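Local coordinates for periplasmic His/Glu/Gln/Arg/opine family-binding protein (Silicibacter pomeroyi, PDB 3I6V), which binds lysine in a cleft between two lobes and probably serves as the periplasmic solute-binding component of an amino-acid ABC transporter, at residues Ser73-Arg78 with Ala114-Gly119. Residues are numbered along the deposited sequence; the frame is centred on the assembly and turned at random.
Sequences SITDER and ATIQAG. With LYS (lysine), chain B.
Carboxylate oxygen OXT of the bound lysine is gripped from both segments, by Arg78 NH2 at 2.9 Å in a nearly straight bond (166°) and by the backbone Ile116 N at 2.8 Å. The other oxygen, O, takes Arg78 NH1 at 2.7 Å and the backbone Ser73 N. Both terminal nitrogens of Arg78 therefore meet the carboxylate along the guanidinium edge, and an extended chain (chi3 178°) carries them there. Each has a second acceptor close to the guanidinium plane: Arg78 NH1 reaches Ser73 O in the carbonyl plane, on a lone pair, while Arg78 NH2 bonds Ala114 O at 3.0 Å, tilted 29° from that carbonyl's plane. These four bonds fix the group's rotation. A leucine in place of Arg78 has no guanidinium, and would probably leave the ligand carboxylate without its cationic mate and Ala114 O without the bond tying the two segments. Ile116 packs beside this network, its CG2 lying 3.6 Å from Thr75 CG2 and its CD1 3.4 Å from Ser73 OG, the hydroxyl that accepts from the ligand's amino N. Thr115 OG1 N-caps helix 116-123 through Ala118 N and also bonds Gln112 O; Ile116 N, at this helix's N-terminal end, would probably add a favourable field to its bond with OXT. Such a two-lobe clamp on the ligand's α-carboxylate, centred on an arginine, characterises the amino-acid site of family 3 solute-binding proteins.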
loop_
_atom_site.group_PDB
_atom_site.type_symbol
_atom_site.label_atom_id
_atom_site.label_comp_id
_atom_site.label_asym_id
_atom_site.label_seq_id
_atom_site.Cartn_x
_atom_site.Cartn_y
_atom_site.Cartn_z
ATOM N N SER A 73 5.560 1.409 0.198
ATOM C CA SER A 73 6.689 1.499 -0.709
ATOM C C SER A 73 8.003 1.610 0.035
ATOM O O SER A 73 8.108 2.317 1.060
ATOM C CB SER A 73 6.548 2.730 -1.606
ATOM O OG SER A 73 5.450 2.544 -2.507
ATOM N N ILE A 74 9.006 0.924 -0.493
ATOM C CA ILE A 74 10.367 1.015 0.040
ATOM C C ILE A 74 10.910 2.398 -0.357
ATOM O O ILE A 74 10.909 2.716 -1.529
ATOM C CB ILE A 74 11.242 -0.069 -0.573
ATOM C CG1 ILE A 74 10.812 -1.439 -0.074
ATOM C CG2 ILE A 74 12.749 0.138 -0.167
ATOM C CD1 ILE A 74 11.248 -2.605 -1.024
ATOM N N THR A 75 11.318 3.236 0.604
ATOM C CA THR A 75 11.920 4.530 0.262
ATOM C C THR A 75 13.116 4.819 1.168
ATOM O O THR A 75 13.223 4.268 2.282
ATOM C CB THR A 75 10.967 5.716 0.426
ATOM O OG1 THR A 75 10.753 5.937 1.831
ATOM C CG2 THR A 75 9.621 5.460 -0.291
ATOM N N ASP A 76 13.989 5.712 0.703
ATOM C CA ASP A 76 15.217 6.072 1.451
ATOM C C ASP A 76 14.826 6.790 2.718
ATOM O O ASP A 76 15.441 6.582 3.751
ATOM C CB ASP A 76 16.150 6.998 0.645
ATOM C CG ASP A 76 16.860 6.268 -0.498
ATOM O OD1 ASP A 76 16.918 5.019 -0.484
ATOM O OD2 ASP A 76 17.349 6.945 -1.429
ATOM N N GLU A 77 13.781 7.619 2.625
ATOM C CA GLU A 77 13.302 8.379 3.791
ATOM C C GLU A 77 12.821 7.453 4.906
ATOM O O GLU A 77 13.050 7.722 6.110
ATOM C CB GLU A 77 12.198 9.396 3.371
ATOM C CG GLU A 77 11.394 9.952 4.569
ATOM C CD GLU A 77 10.475 11.108 4.200
ATOM O OE1 GLU A 77 10.380 11.459 2.996
ATOM O OE2 GLU A 77 9.846 11.654 5.125
ATOM N N ARG A 78 12.130 6.373 4.540
ATOM C CA ARG A 78 11.617 5.469 5.577
ATOM C C ARG A 78 12.747 4.582 6.068
ATOM O O ARG A 78 12.764 4.155 7.195
ATOM C CB ARG A 78 10.441 4.600 5.106
ATOM C CG ARG A 78 9.151 5.426 4.957
ATOM C CD ARG A 78 8.151 4.704 4.046
ATOM N NE ARG A 78 6.904 5.469 3.931
ATOM C CZ ARG A 78 6.032 5.323 2.946
ATOM N NH1 ARG A 78 6.308 4.509 1.937
ATOM N NH2 ARG A 78 4.926 6.054 2.931
ATOM N N ALA A 114 1.259 10.889 5.123
ATOM C CA ALA A 114 2.441 10.019 5.272
ATOM C C ALA A 114 2.634 9.025 4.122
ATOM O O ALA A 114 2.993 7.873 4.368
ATOM C CB ALA A 114 2.419 9.251 6.666
ATOM N N THR A 115 2.387 9.458 2.883
ATOM C CA THR A 115 2.619 8.586 1.727
ATOM C C THR A 115 3.551 9.266 0.713
ATOM O O THR A 115 3.753 10.490 0.748
ATOM C CB THR A 115 1.306 8.234 0.970
ATOM O OG1 THR A 115 0.680 9.425 0.522
ATOM C CG2 THR A 115 0.327 7.389 1.864
ATOM N N ILE A 116 4.073 8.477 -0.219
ATOM C CA ILE A 116 4.926 9.049 -1.263
ATOM C C ILE A 116 4.078 9.953 -2.141
ATOM O O ILE A 116 4.579 10.945 -2.687
ATOM C CB ILE A 116 5.651 7.960 -2.064
ATOM C CG1 ILE A 116 4.652 7.037 -2.777
ATOM C CG2 ILE A 116 6.552 7.148 -1.114
ATOM C CD1 ILE A 116 5.262 5.810 -3.424
ATOM N N GLN A 117 2.781 9.629 -2.240
ATOM C CA GLN A 117 1.852 10.434 -3.072
ATOM C C GLN A 117 1.652 11.799 -2.457
ATOM O O GLN A 117 1.743 12.823 -3.156
ATOM C CB GLN A 117 0.517 9.703 -3.323
ATOM C CG GLN A 117 0.654 8.538 -4.330
ATOM C CD GLN A 117 1.141 7.253 -3.663
ATOM O OE1 GLN A 117 1.241 7.197 -2.430
ATOM N NE2 GLN A 117 1.455 6.219 -4.468
ATOM N N ALA A 118 1.423 11.842 -1.147
ATOM C CA ALA A 118 1.391 13.130 -0.457
ATOM C C ALA A 118 2.714 13.904 -0.639
ATOM O O ALA A 118 2.681 15.096 -0.881
ATOM C CB ALA A 118 1.095 12.962 1.042
ATOM N N GLY A 119 3.852 13.243 -0.502
ATOM C CA GLY A 119 5.158 13.923 -0.723
ATOM C C GLY A 119 5.293 14.545 -2.121
ATOM O O GLY A 119 5.769 15.674 -2.270
HETATM N N LYS B . 2.751 2.829 -1.554
HETATM C CA LYS B . 2.460 4.228 -1.098
HETATM C C LYS B . 3.369 4.630 0.041
HETATM O O LYS B . 4.095 3.767 0.555
HETATM C CB LYS B . 0.978 4.360 -0.665
HETATM C CG LYS B . 0.597 3.573 0.589
HETATM C CD LYS B . -0.937 3.729 0.872
HETATM C CE LYS B . -1.395 3.015 2.197
HETATM N NZ LYS B . -2.935 3.116 2.352
HETATM O OXT LYS B . 3.375 5.817 0.478
#